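Local coordinates for KaiC-like domain-containing protein (Pyrococcus horikoshii, PDB 2EKD) that is of unknown function but has a KaiC-like domain, probably related to the P-loop NTPases, at residues L11-V14 against G15-V18; N129-E132 against N133-V137; V155-N158 against V159-H163; Y53-Y56 against T57-K60; H163-P166 against I167-L171. All coordinates share one frame; numbering follows the deposited sequence.

Interaction 1 (L11-V14 against G15-V18)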
loop_
_atom_site.group_PDB
_atom_site.type_symbol
_atom_site.label_atom_id
_atom_site.label_comp_id
_atom_site.label_asym_id
_atom_site.label_seq_id
_atom_site.Cartn_x
_atom_site.Cartn_y
_atom_site.Cartn_z
ATOM N N LEU F 11 24.406 -14.490 28.587
ATOM C CA LEU F 11 23.096 -14.829 28.025
ATOM C C LEU F 11 23.246 -15.560 26.689
ATOM O O LEU F 11 22.335 -16.197 26.179
ATOM C CB LEU F 11 22.312 -13.540 27.785
ATOM C CG LEU F 11 22.027 -12.757 29.063
ATOM C CD1 LEU F 11 21.295 -11.445 28.772
ATOM C CD2 LEU F 11 21.154 -13.532 30.046
ATOM N N PHE F 12 24.442 -15.390 26.088
ATOM C CA PHE F 12 24.702 -16.002 24.794
ATOM C C PHE F 12 25.853 -17.013 24.864
ATOM O O PHE F 12 26.680 -16.992 25.766
ATOM C CB PHE F 12 25.044 -14.885 23.805
ATOM C CG PHE F 12 24.099 -13.728 23.977
ATOM C CD1 PHE F 12 22.809 -13.814 23.466
ATOM C CD2 PHE F 12 24.517 -12.582 24.632
ATOM C CE1 PHE F 12 21.934 -12.748 23.621
ATOM C CE2 PHE F 12 23.633 -11.518 24.786
ATOM C CZ PHE F 12 22.338 -11.597 24.285
ATOM N N ARG F 13 25.906 -17.915 23.893
ATOM C CA ARG F 13 26.986 -18.892 23.848
ATOM C C ARG F 13 27.768 -18.742 22.547
ATOM O O ARG F 13 27.239 -18.249 21.544
ATOM C CB ARG F 13 26.434 -20.312 23.982
ATOM C CG ARG F 13 25.514 -20.749 22.877
ATOM C CD ARG F 13 24.897 -22.089 23.235
ATOM N NE ARG F 13 25.915 -23.080 23.574
ATOM C CZ ARG F 13 25.648 -24.301 24.029
ATOM N NH1 ARG F 13 24.389 -24.685 24.199
ATOM N NH2 ARG F 13 26.638 -25.136 24.317
ATOM N N VAL F 14 29.034 -19.150 22.576
ATOM C CA VAL F 14 29.887 -19.043 21.407
ATOM C C VAL F 14 29.244 -19.639 20.173
ATOM O O VAL F 14 28.576 -20.674 20.241
ATOM C CB VAL F 14 31.255 -19.725 21.634
ATOM C CG1 VAL F 14 32.014 -18.998 22.715
ATOM C CG2 VAL F 14 31.060 -21.183 22.010
ATOM N N GLY F 15 29.446 -18.970 19.041
ATOM C CA GLY F 15 28.889 -19.442 17.789
ATOM C C GLY F 15 27.552 -18.803 17.467
ATOM O O GLY F 15 27.057 -18.938 16.346
ATOM N N GLU F 16 26.959 -18.110 18.437
ATOM C CA GLU F 16 25.670 -17.469 18.196
ATOM C C GLU F 16 25.757 -16.216 17.341
ATOM O O GLU F 16 26.776 -15.522 17.311
ATOM C CB GLU F 16 24.976 -17.071 19.503
ATOM C CG GLU F 16 24.227 -18.185 20.214
ATOM C CD GLU F 16 23.144 -17.655 21.151
ATOM O OE1 GLU F 16 22.139 -17.088 20.656
ATOM O OE2 GLU F 16 23.296 -17.797 22.381
ATOM N N THR F 17 24.668 -15.943 16.637
ATOM C CA THR F 17 24.556 -14.730 15.850
ATOM C C THR F 17 23.348 -14.053 16.483
ATOM O O THR F 17 22.233 -14.578 16.450
ATOM C CB THR F 17 24.300 -15.008 14.364
ATOM O OG1 THR F 17 25.469 -15.614 13.794
ATOM C CG2 THR F 17 24.011 -13.701 13.629
ATOM N N VAL F 18 23.591 -12.900 17.090
ATOM C CA VAL F 18 22.548 -12.155 17.768
ATOM C C VAL F 18 22.147 -10.911 16.993
ATOM O O VAL F 18 22.974 -10.051 16.692
ATOM C CB VAL F 18 23.015 -11.732 19.179
ATOM C CG1 VAL F 18 21.854 -11.183 19.969
ATOM C CG2 VAL F 18 23.652 -12.918 19.895
#

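Interaction 2 (N129-E132 against N133-V137)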
loop_
_atom_site.group_PDB
_atom_site.type_symbol
_atom_site.label_atom_id
_atom_site.label_comp_id
_atom_site.label_asym_id
_atom_site.label_seq_id
_atom_site.Cartn_x
_atom_site.Cartn_y
_atom_site.Cartn_z
ATOM N N ASN F 129 18.442 -4.730 -4.203
ATOM C CA ASN F 129 17.133 -5.248 -4.557
ATOM C C ASN F 129 16.907 -6.564 -3.798
ATOM O O ASN F 129 17.723 -6.956 -2.963
ATOM C CB ASN F 129 17.026 -5.462 -6.076
ATOM C CG ASN F 129 18.126 -6.347 -6.629
ATOM O OD1 ASN F 129 18.629 -7.242 -5.941
ATOM N ND2 ASN F 129 18.493 -6.115 -7.890
ATOM N N THR F 130 15.807 -7.244 -4.082
ATOM C CA THR F 130 15.496 -8.487 -3.396
ATOM C C THR F 130 16.591 -9.545 -3.527
ATOM O O THR F 130 16.956 -10.198 -2.541
ATOM C CB THR F 130 14.168 -9.064 -3.909
ATOM O OG1 THR F 130 13.132 -8.100 -3.704
ATOM C CG2 THR F 130 13.808 -10.344 -3.169
ATOM N N PHE F 131 17.111 -9.711 -4.740
ATOM C CA PHE F 131 18.158 -10.695 -5.004
ATOM C C PHE F 131 19.434 -10.401 -4.224
ATOM O O PHE F 131 20.050 -11.311 -3.674
ATOM C CB PHE F 131 18.477 -10.742 -6.500
ATOM C CG PHE F 131 19.525 -11.756 -6.864
ATOM C CD1 PHE F 131 19.236 -13.118 -6.829
ATOM C CD2 PHE F 131 20.802 -11.353 -7.235
ATOM C CE1 PHE F 131 20.205 -14.065 -7.156
ATOM C CE2 PHE F 131 21.781 -12.294 -7.565
ATOM C CZ PHE F 131 21.479 -13.652 -7.524
ATOM N N GLU F 132 19.835 -9.135 -4.180
ATOM C CA GLU F 132 21.044 -8.757 -3.455
ATOM C C GLU F 132 20.806 -8.849 -1.947
ATOM O O GLU F 132 21.717 -9.179 -1.187
ATOM C CB GLU F 132 21.481 -7.341 -3.862
ATOM C CG GLU F 132 21.814 -7.243 -5.348
ATOM C CD GLU F 132 21.923 -5.811 -5.876
ATOM O OE1 GLU F 132 21.053 -4.963 -5.557
ATOM O OE2 GLU F 132 22.878 -5.541 -6.641
ATOM N N ASN F 133 19.580 -8.567 -1.519
ATOM C CA ASN F 133 19.224 -8.645 -0.101
ATOM C C ASN F 133 19.379 -10.087 0.371
ATOM O O ASN F 133 19.946 -10.353 1.432
ATOM C CB ASN F 133 17.772 -8.192 0.116
ATOM C CG ASN F 133 17.594 -6.679 -0.014
ATOM O OD1 ASN F 133 16.470 -6.186 -0.039
ATOM N ND2 ASN F 133 18.701 -5.941 -0.085
ATOM N N ILE F 134 18.866 -11.021 -0.421
ATOM C CA ILE F 134 18.966 -12.431 -0.079
ATOM C C ILE F 134 20.443 -12.827 0.090
ATOM O O ILE F 134 20.782 -13.627 0.965
ATOM C CB ILE F 134 18.276 -13.298 -1.166
ATOM C CG1 ILE F 134 16.761 -13.147 -1.042
ATOM C CG2 ILE F 134 18.670 -14.756 -1.024
ATOM C CD1 ILE F 134 15.995 -13.545 -2.283
ATOM N N ASN F 135 21.322 -12.270 -0.735
ATOM C CA ASN F 135 22.742 -12.591 -0.611
ATOM C C ASN F 135 23.296 -12.031 0.695
ATOM O O ASN F 135 24.175 -12.631 1.311
ATOM C CB ASN F 135 23.540 -12.053 -1.804
ATOM C CG ASN F 135 23.271 -12.837 -3.076
ATOM O OD1 ASN F 135 23.138 -14.063 -3.039
ATOM N ND2 ASN F 135 23.198 -12.139 -4.209
ATOM N N VAL F 136 22.774 -10.886 1.123
ATOM C CA VAL F 136 23.215 -10.291 2.379
ATOM C C VAL F 136 22.818 -11.228 3.519
ATOM O O VAL F 136 23.611 -11.489 4.428
ATOM C CB VAL F 136 22.566 -8.907 2.620
ATOM C CG1 VAL F 136 22.873 -8.432 4.040
ATOM C CG2 VAL F 136 23.101 -7.898 1.599
ATOM N N VAL F 137 21.592 -11.738 3.462
ATOM C CA VAL F 137 21.129 -12.649 4.492
ATOM C C VAL F 137 21.988 -13.923 4.511
ATOM O O VAL F 137 22.331 -14.420 5.582
ATOM C CB VAL F 137 19.642 -13.018 4.290
ATOM C CG1 VAL F 137 19.215 -14.087 5.313
ATOM C CG2 VAL F 137 18.779 -11.773 4.453
HETATM O O HOH W 1 14.021 -5.793 -1.730
#

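Interaction 3 (V155-N158 against V159-H163)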
loop_
_atom_site.group_PDB
_atom_site.type_symbol
_atom_site.label_atom_id
_atom_site.label_comp_id
_atom_site.label_asym_id
_atom_site.label_seq_id
_atom_site.Cartn_x
_atom_site.Cartn_y
_atom_site.Cartn_z
ATOM N N VAL F 155 21.083 -3.635 13.867
ATOM C CA VAL F 155 20.349 -3.220 12.680
ATOM C C VAL F 155 19.192 -2.290 13.015
ATOM O O VAL F 155 18.494 -2.480 14.011
ATOM C CB VAL F 155 19.772 -4.431 11.906
ATOM C CG1 VAL F 155 20.886 -5.438 11.588
ATOM C CG2 VAL F 155 18.662 -5.088 12.719
ATOM N N ASN F 156 19.015 -1.267 12.186
ATOM C CA ASN F 156 17.912 -0.339 12.353
ATOM C C ASN F 156 16.739 -1.090 11.720
ATOM O O ASN F 156 16.608 -1.146 10.502
ATOM C CB ASN F 156 18.180 0.963 11.604
ATOM C CG ASN F 156 17.103 1.991 11.840
ATOM O OD1 ASN F 156 15.921 1.678 11.771
ATOM N ND2 ASN F 156 17.504 3.231 12.109
ATOM N N ARG F 157 15.910 -1.683 12.572
ATOM C CA ARG F 157 14.761 -2.488 12.164
ATOM C C ARG F 157 13.815 -1.860 11.137
ATOM O O ARG F 157 13.486 -2.488 10.135
ATOM C CB ARG F 157 13.959 -2.895 13.404
ATOM C CG ARG F 157 12.778 -3.799 13.098
ATOM C CD ARG F 157 11.848 -3.924 14.288
ATOM N NE ARG F 157 10.936 -5.051 14.131
ATOM C CZ ARG F 157 9.986 -5.126 13.203
ATOM N NH1 ARG F 157 9.809 -4.135 12.339
ATOM N NH2 ARG F 157 9.216 -6.206 13.137
ATOM N N ASN F 158 13.379 -0.632 11.393
ATOM C CA ASN F 158 12.462 0.062 10.495
ATOM C C ASN F 158 13.010 0.240 9.089
ATOM O O ASN F 158 12.262 0.158 8.114
ATOM C CB ASN F 158 12.081 1.428 11.068
ATOM C CG ASN F 158 11.284 1.316 12.351
ATOM O OD1 ASN F 158 10.551 0.345 12.556
ATOM N ND2 ASN F 158 11.407 2.319 13.218
ATOM N N VAL F 159 14.307 0.501 8.985
ATOM C CA VAL F 159 14.933 0.664 7.688
ATOM C C VAL F 159 14.795 -0.624 6.875
ATOM O O VAL F 159 14.478 -0.575 5.689
ATOM C CB VAL F 159 16.428 1.019 7.833
ATOM C CG1 VAL F 159 17.130 0.885 6.495
ATOM C CG2 VAL F 159 16.574 2.438 8.355
ATOM N N ILE F 160 15.030 -1.777 7.502
ATOM C CA ILE F 160 14.910 -3.048 6.786
ATOM C C ILE F 160 13.434 -3.390 6.563
ATOM O O ILE F 160 13.023 -3.754 5.462
ATOM C CB ILE F 160 15.564 -4.221 7.568
ATOM C CG1 ILE F 160 17.058 -3.955 7.780
ATOM C CG2 ILE F 160 15.362 -5.513 6.806
ATOM C CD1 ILE F 160 17.768 -5.043 8.582
ATOM N N GLU F 161 12.643 -3.259 7.621
ATOM C CA GLU F 161 11.214 -3.553 7.569
ATOM C C GLU F 161 10.489 -2.779 6.464
ATOM O O GLU F 161 9.744 -3.360 5.673
ATOM C CB GLU F 161 10.598 -3.245 8.937
ATOM C CG GLU F 161 9.075 -3.169 8.996
ATOM C CD GLU F 161 8.394 -4.499 8.761
ATOM O OE1 GLU F 161 8.861 -5.515 9.322
ATOM O OE2 GLU F 161 7.379 -4.525 8.029
ATOM N N LYS F 162 10.723 -1.473 6.399
ATOM C CA LYS F 162 10.068 -0.633 5.400
ATOM C C LYS F 162 10.631 -0.781 3.985
ATOM O O LYS F 162 9.937 -0.496 3.010
ATOM C CB LYS F 162 10.113 0.828 5.858
ATOM C CG LYS F 162 9.479 1.019 7.236
ATOM C CD LYS F 162 9.592 2.447 7.733
ATOM C CE LYS F 162 9.021 2.602 9.142
ATOM N NZ LYS F 162 7.622 2.082 9.252
ATOM N N HIS F 163 11.879 -1.223 3.866
ATOM C CA HIS F 163 12.484 -1.424 2.550
ATOM C C HIS F 163 12.005 -2.764 1.990
ATOM O O HIS F 163 11.591 -2.851 0.836
ATOM C CB HIS F 163 14.009 -1.436 2.651
ATOM C CG HIS F 163 14.695 -1.770 1.362
ATOM N ND1 HIS F 163 14.689 -0.924 0.273
ATOM C CD2 HIS F 163 15.419 -2.854 0.995
ATOM C CE1 HIS F 163 15.384 -1.469 -0.710
ATOM N NE2 HIS F 163 15.839 -2.641 -0.297
#

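Interaction 4 (Y53-Y56 against T57-K60)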
loop_
_atom_site.group_PDB
_atom_site.type_symbol
_atom_site.label_atom_id
_atom_site.label_comp_id
_atom_site.label_asym_id
_atom_site.label_seq_id
_atom_site.Cartn_x
_atom_site.Cartn_y
_atom_site.Cartn_z
ATOM N N TYR F 53 32.039 4.918 12.619
ATOM C CA TYR F 53 32.351 6.336 12.762
ATOM C C TYR F 53 31.129 7.100 13.299
ATOM O O TYR F 53 31.265 7.963 14.169
ATOM C CB TYR F 53 32.773 6.930 11.411
ATOM C CG TYR F 53 32.857 8.444 11.417
ATOM C CD1 TYR F 53 33.923 9.105 12.032
ATOM C CD2 TYR F 53 31.839 9.219 10.854
ATOM C CE1 TYR F 53 33.970 10.500 12.093
ATOM C CE2 TYR F 53 31.876 10.614 10.911
ATOM C CZ TYR F 53 32.940 11.247 11.536
ATOM O OH TYR F 53 32.945 12.622 11.650
ATOM N N GLU F 54 29.941 6.785 12.780
ATOM C CA GLU F 54 28.712 7.458 13.221
ATOM C C GLU F 54 28.401 7.158 14.691
ATOM O O GLU F 54 28.026 8.060 15.443
ATOM C CB GLU F 54 27.524 7.049 12.338
ATOM C CG GLU F 54 27.791 7.186 10.841
ATOM C CD GLU F 54 26.592 6.826 9.968
ATOM O OE1 GLU F 54 25.824 5.913 10.331
ATOM O OE2 GLU F 54 26.429 7.451 8.899
ATOM N N PHE F 55 28.554 5.898 15.101
ATOM C CA PHE F 55 28.309 5.522 16.500
ATOM C C PHE F 55 29.329 6.221 17.391
ATOM O O PHE F 55 28.998 6.754 18.454
ATOM C CB PHE F 55 28.438 4.004 16.694
ATOM C CG PHE F 55 27.173 3.237 16.414
ATOM C CD1 PHE F 55 26.509 3.373 15.204
ATOM C CD2 PHE F 55 26.661 2.354 17.361
ATOM C CE1 PHE F 55 25.352 2.639 14.937
ATOM C CE2 PHE F 55 25.507 1.618 17.102
ATOM C CZ PHE F 55 24.852 1.763 15.885
ATOM N N TYR F 56 30.577 6.211 16.939
ATOM C CA TYR F 56 31.684 6.837 17.654
ATOM C C TYR F 56 31.447 8.331 17.873
ATOM O O TYR F 56 31.588 8.835 18.983
ATOM C CB TYR F 56 32.968 6.631 16.850
ATOM C CG TYR F 56 34.169 7.389 17.351
ATOM C CD1 TYR F 56 34.959 6.883 18.378
ATOM C CD2 TYR F 56 34.535 8.602 16.769
ATOM C CE1 TYR F 56 36.091 7.558 18.808
ATOM C CE2 TYR F 56 35.662 9.290 17.192
ATOM C CZ TYR F 56 36.440 8.761 18.211
ATOM O OH TYR F 56 37.569 9.431 18.621
ATOM N N THR F 57 31.093 9.032 16.802
ATOM C CA THR F 57 30.837 10.472 16.855
ATOM C C THR F 57 29.716 10.853 17.824
ATOM O O THR F 57 29.829 11.824 18.562
ATOM C CB THR F 57 30.473 11.016 15.446
ATOM O OG1 THR F 57 31.599 10.873 14.572
ATOM C CG2 THR F 57 30.088 12.486 15.518
ATOM N N ARG F 58 28.626 10.092 17.809
ATOM C CA ARG F 58 27.493 10.374 18.683
ATOM C C ARG F 58 27.874 10.195 20.142
ATOM O O ARG F 58 27.456 10.974 20.998
ATOM C CB ARG F 58 26.313 9.460 18.334
ATOM C CG ARG F 58 25.118 10.196 17.734
ATOM C CD ARG F 58 24.507 9.445 16.561
ATOM N NE ARG F 58 24.189 8.050 16.871
ATOM C CZ ARG F 58 24.324 7.060 15.991
ATOM N NH1 ARG F 58 24.767 7.323 14.766
ATOM N NH2 ARG F 58 24.022 5.813 16.323
ATOM N N LEU F 59 28.668 9.165 20.417
ATOM C CA LEU F 59 29.119 8.887 21.775
ATOM C C LEU F 59 30.076 9.990 22.223
ATOM O O LEU F 59 30.024 10.448 23.364
ATOM C CB LEU F 59 29.820 7.527 21.825
ATOM C CG LEU F 59 28.875 6.329 21.689
ATOM C CD1 LEU F 59 29.660 5.045 21.470
ATOM C CD2 LEU F 59 28.020 6.223 22.946
ATOM N N LYS F 60 30.934 10.417 21.300
ATOM C CA LYS F 60 31.917 11.462 21.569
ATOM C C LYS F 60 31.240 12.775 21.935
ATOM O O LYS F 60 31.600 13.398 22.931
ATOM C CB LYS F 60 32.815 11.655 20.346
ATOM C CG LYS F 60 34.086 12.461 20.596
ATOM C CD LYS F 60 35.009 12.341 19.390
ATOM C CE LYS F 60 36.372 12.976 19.613
ATOM N NZ LYS F 60 36.334 14.445 19.436
HETATM O O HOH W 2 24.683 5.145 12.739
#

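Interaction 5 (H163-P166 against I167-L171)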
loop_
_atom_site.group_PDB
_atom_site.type_symbol
_atom_site.label_atom_id
_atom_site.label_comp_id
_atom_site.label_asym_id
_atom_site.label_seq_id
_atom_site.Cartn_x
_atom_site.Cartn_y
_atom_site.Cartn_z
ATOM N N HIS F 163 11.879 -1.223 3.866
ATOM C CA HIS F 163 12.484 -1.424 2.550
ATOM C C HIS F 163 12.005 -2.764 1.990
ATOM O O HIS F 163 11.591 -2.851 0.836
ATOM C CB HIS F 163 14.009 -1.436 2.651
ATOM C CG HIS F 163 14.695 -1.770 1.362
ATOM N ND1 HIS F 163 14.689 -0.924 0.273
ATOM C CD2 HIS F 163 15.419 -2.854 0.995
ATOM C CE1 HIS F 163 15.384 -1.469 -0.710
ATOM N NE2 HIS F 163 15.839 -2.641 -0.297
ATOM N N SER F 164 12.078 -3.807 2.815
ATOM C CA SER F 164 11.634 -5.139 2.424
ATOM C C SER F 164 11.288 -5.988 3.639
ATOM O O SER F 164 12.155 -6.620 4.246
ATOM C CB SER F 164 12.701 -5.854 1.604
ATOM O OG SER F 164 12.236 -7.143 1.239
ATOM N N SER F 165 10.008 -5.999 3.986
ATOM C CA SER F 165 9.526 -6.759 5.129
ATOM C C SER F 165 9.939 -8.240 5.073
ATOM O O SER F 165 10.285 -8.829 6.098
ATOM C CB SER F 165 8.004 -6.629 5.221
ATOM O OG SER F 165 7.569 -6.794 6.558
ATOM N N PRO F 166 9.890 -8.866 3.881
ATOM C CA PRO F 166 10.285 -10.279 3.789
ATOM C C PRO F 166 11.727 -10.494 4.255
ATOM O O PRO F 166 12.027 -11.449 4.973
ATOM C CB PRO F 166 10.113 -10.591 2.302
ATOM C CG PRO F 166 8.947 -9.747 1.928
ATOM C CD PRO F 166 9.265 -8.422 2.621
ATOM N N ILE F 167 12.612 -9.593 3.845
ATOM C CA ILE F 167 14.018 -9.678 4.208
ATOM C C ILE F 167 14.223 -9.669 5.723
ATOM O O ILE F 167 15.061 -10.404 6.246
ATOM C CB ILE F 167 14.812 -8.519 3.579
ATOM C CG1 ILE F 167 14.741 -8.626 2.055
ATOM C CG2 ILE F 167 16.253 -8.540 4.075
ATOM C CD1 ILE F 167 15.362 -9.899 1.500
ATOM N N LEU F 168 13.461 -8.837 6.427
ATOM C CA LEU F 168 13.584 -8.779 7.873
ATOM C C LEU F 168 13.233 -10.143 8.475
ATOM O O LEU F 168 13.948 -10.652 9.334
ATOM C CB LEU F 168 12.668 -7.698 8.451
ATOM C CG LEU F 168 12.728 -7.569 9.977
ATOM C CD1 LEU F 168 14.171 -7.274 10.417
ATOM C CD2 LEU F 168 11.790 -6.442 10.435
ATOM N N ASP F 169 12.133 -10.730 8.015
ATOM C CA ASP F 169 11.703 -12.032 8.514
ATOM C C ASP F 169 12.742 -13.117 8.234
ATOM O O ASP F 169 12.941 -14.018 9.041
ATOM C CB ASP F 169 10.364 -12.428 7.883
ATOM C CG ASP F 169 9.184 -11.727 8.531
ATOM O OD1 ASP F 169 8.864 -12.057 9.700
ATOM O OD2 ASP F 169 8.583 -10.844 7.875
ATOM N N LEU F 170 13.388 -13.038 7.076
ATOM C CA LEU F 170 14.409 -14.009 6.722
ATOM C C LEU F 170 15.601 -13.853 7.663
ATOM O O LEU F 170 16.177 -14.838 8.113
ATOM C CB LEU F 170 14.882 -13.804 5.281
ATOM C CG LEU F 170 14.313 -14.640 4.138
ATOM C CD1 LEU F 170 15.315 -14.571 2.990
ATOM C CD2 LEU F 170 14.110 -16.095 4.552
ATOM N N LEU F 171 15.960 -12.602 7.943
ATOM C CA LEU F 171 17.081 -12.284 8.823
ATOM C C LEU F 171 16.837 -12.794 10.242
ATOM O O LEU F 171 17.730 -13.382 10.862
ATOM C CB LEU F 171 17.296 -10.769 8.880
ATOM C CG LEU F 171 18.683 -10.187 8.614
ATOM C CD1 LEU F 171 18.663 -8.715 8.999
ATOM C CD2 LEU F 171 19.752 -10.930 9.405
#

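Interaction 1 (L11-V14 against G15-V18)
Two hydrogen bonds fasten Glu16 to Arg13, one from each end of the glutamate. Its backbone N donates to Arg13 O at 3.1 Å. Its side chain, with CG anti to the carbonyl carbon, reaches back to Arg13, and OE2 accepts from Arg13 N at 3.0 Å. The donor meets OE2 on its anti side, 23° out of the carboxylate plane, and the bond is fairly straight, N-H...O 157°. The other oxygen, OE1, is taken by the hydroxyls of Ser177 and Thr176, so the buried carboxylate is gripped at both oxygens. A glutamine here would probably keep the shape but place an amide N-H against a donor, leaving Arg13 N or the two hydroxyls without their acceptor. The backbone bond closes a type II beta turn, Arg13 to Glu16, and the carboxylate bond reinforces it; the turn carries the loop after helix 5-9 into strand 17-22 of the central sheet. Gly15 takes its third position with positive phi (95°), where a CB would collide with Val14 O.

Apolar contacts accompany the turn. The Phe12 ring meets Val18, whose CG2 approaches it obliquely, 3.8 Å from Phe12 CD1, in an off-centre CH-pi contact 4.3 Å from the ring centroid. Leu11 CB covers one face of the same ring, 3.8 Å above its plane, while Glu16 OE2 lies at the ring edge. Phe8 and Phe152 add edge-to-face contacts to Phe12. Across the subunit interface Arg13 packs on Ala62 and Glu16 on Val61, both of a neighbouring subunit.

Interaction 2 (N129-E132 against N133-V137)
Asn135 holds its amide nitrogen over one face of the Phe131 ring, with ND2 3.6 Å from Phe131 CE2. Ring and amide planes stand 81° apart, so the amide comes down steeply on the ring. With CG anti to the backbone N, a chi1 of -179° sends the Phe131 ring out from the helix, and Asn135, one turn on, reaches back to it. Next to them Ile134 CD1 rests 4.0 Å from Thr130 CG2, and Thr130, Phe131 and Ile134 all pack on Leu126 or Leu127 of a neighbouring subunit. Asn133 is buried against Ile167 and Ser164. Its OD1 accepts from water 1 at 3.0 Å, and that water also bonds to Thr130 OG1 at 3.2 Å; ND2 donates to Ile125 O in helix 121-127. A leucine here would probably leave the Ile125 carbonyl without this side-chain donor and water 1 with one anchor fewer. Backbone bonds run from Asn133 N to Asn129 O and from Ile134 N to Thr130 O, beginning the regular ladder of the helix. Ahead of it, Asn129 OD1 accepts from Glu132 N at 2.9 Å, almost in line with its own C=O bond. In return Glu132 OE1 receives Asn129 N at 3.0 Å on its anti lone pair. These reciprocal side-chain to backbone bonds are a capping box, with Asn129 as N-cap, at the start of helix 130-141.

Interaction 3 (V155-N158 against V159-H163)
Arg157 and Glu161 lie side by side and point the same way, one helical turn apart. Their guanidinium and carboxylate planes are only 18° from parallel, but the approach is oblique: Arg157 NH1 meets Glu161 OE1 at 3.5 Å in a salt bridge whose hydrogen bond is weak. Arg157 runs out extended from CG to NE, whereas in Glu161 CG, anti to the backbone N (chi1 166°), lies 3.6 Å from Arg157 NH1, and the bend at chi2 (68°) brings the carboxylate beside the guanidinium. The other oxygen, OE2, is hydrogen-bonded to Ser165 in the following helix. Asn158 and Lys162 run alongside each other in the same manner, through carbon atoms: Lys162 CE lies 3.8 Å from Asn158 CB. Asn156 and Val159, by contrast, cross at about a right angle. Val159 CG2 sits 3.6 Å from Asn156 CG, and Asn156 OD1 accepts weakly from Val159 N at 3.4 Å, the N-cap bond where strand 149-156 passes directly into helix 157-163. At the strand end Val155 CB touches Ile160 CD1 at 3.9 Å on the buried side of the junction. Asn156 ND2 bonds to Glu173 OE1, and Asn158 ND2 to Asp169 OD1, both of a neighbouring subunit. The long cap bond and loose ion pair suggest modest side-chain stabilisation within the helix; the asparagine amides are turned instead to the carboxylates of the interface.

Interaction 4 (Y53-Y56 against T57-K60)
Thr57, packed against Tyr53 one turn earlier, uses its hydroxyl in two ways. OG1 donates to Tyr53 O at 3.0 Å and at the same time lies over one face of the Tyr53 ring, 3.3 Å from CZ and nearer the rim than the centre. Thr57 N also donates to Tyr53 O, at 2.8 Å, from the opposite face of the carbonyl plane, so this oxygen is gripped by two donors of a single residue. The hydroxyl is placed there because OG1 is anti to the carbonyl carbon (chi1 -65°) and points back down the helix.

Tyr56 lies alongside Lys60, both pointing the same way, and the aliphatic chain of the lysine runs obliquely past the ring, Lys60 CD 3.8 Å from Tyr56 CE2. The phenol OH itself bonds to Glu70.

Arg58 folds back at chi2 and chi3 to lie beside Phe55 in helix 51-61, where Arg58 and Thr57 also pack on a neighbouring subunit. Its NH2 stands over one face of the Phe55 ring, 3.6 Å above the plane, with ring and guanidinium 59° apart; CZ is 4.9 Å from the ring centroid, an off-centre cation-pi contact. NH2 also forms a salt bridge to Glu29 of helix 29-37. NH1 donates to water 2 at 3.0 Å, in the guanidinium plane, and that water donates to Glu54 OE1, which has Lys123 as a second partner. An acid, an aromatic face and a water-linked carboxylate thus hold this group, which would be expected to keep the buried guanidinium charged and fixed in rotation.

Interaction 5 (H163-P166 against I167-L171)
The carboxylate of Asp169 brings OD2 to 3.2 Å from Ser165 O, one acceptor facing another with no proton to share. Lys162 of a neighbouring subunit offsets the charge of OD2 with a salt bridge and also bonds to Ser165 OG, which has a further bond to Glu161 OE2 of its own chain. OD1, the other corner of the same flat group, accepts from Asn158 ND2 of that neighbouring subunit. CG of Asp169 is anti to its carbonyl carbon (chi1 -79°), which swings the carboxylate back along the helix toward Ser165. Pro166 packs on the same Lys162.

Ser164 and Ile167 meet on another side of this first turn. Ser164 CB lies 3.5 Å from Ile167 CG1, a tight contact. Ser164 occupies the N-cap position of helix 165-174 and is also the first residue to leave helix 157-163, so the two helices are joined by a very short link. Having no N-H, Pro166 suits the first turn, where backbone N-H groups have no carbonyl of an earlier turn to meet. Regular bonding follows: Asp169 N donates to Ser165 O at 3.3 Å and Leu170 N to Pro166 O at 3.0 Å, with a weaker bond from Leu168 N to Ser164 O. Ile167 leans on Asn133 and Val137 of helix 130-141. A buried aspartate set near a helix N-terminus and paired with a lysine and an amide of the next subunit would probably stay ionised, consistent with a polar patch where the two subunits meet.

Overall arrangement
Interactions 2, 3 and 5 form one cluster: helices 130-141, 157-163 and 165-174 meet through Asn133, Ile160, Ile167 and Leu168, and interactions 3 and 5 share His163. Interactions 1 and 4 stand apart on opposite sides of the chain centre, about 26 Å between centres, one leading into the central sheet, the other on a helix flanking it. Interactions 4 and 5 are the more buried; the others are partly buried. Helix starts differ: a capping box in interaction 2, a weak asparagine cap in interaction 3. Interactions 3 and 5 bring complementary surfaces to subunit interfaces, amides and lysine in one, carboxylate in the other, whereas interaction 4 buries a cation beside an aromatic ring.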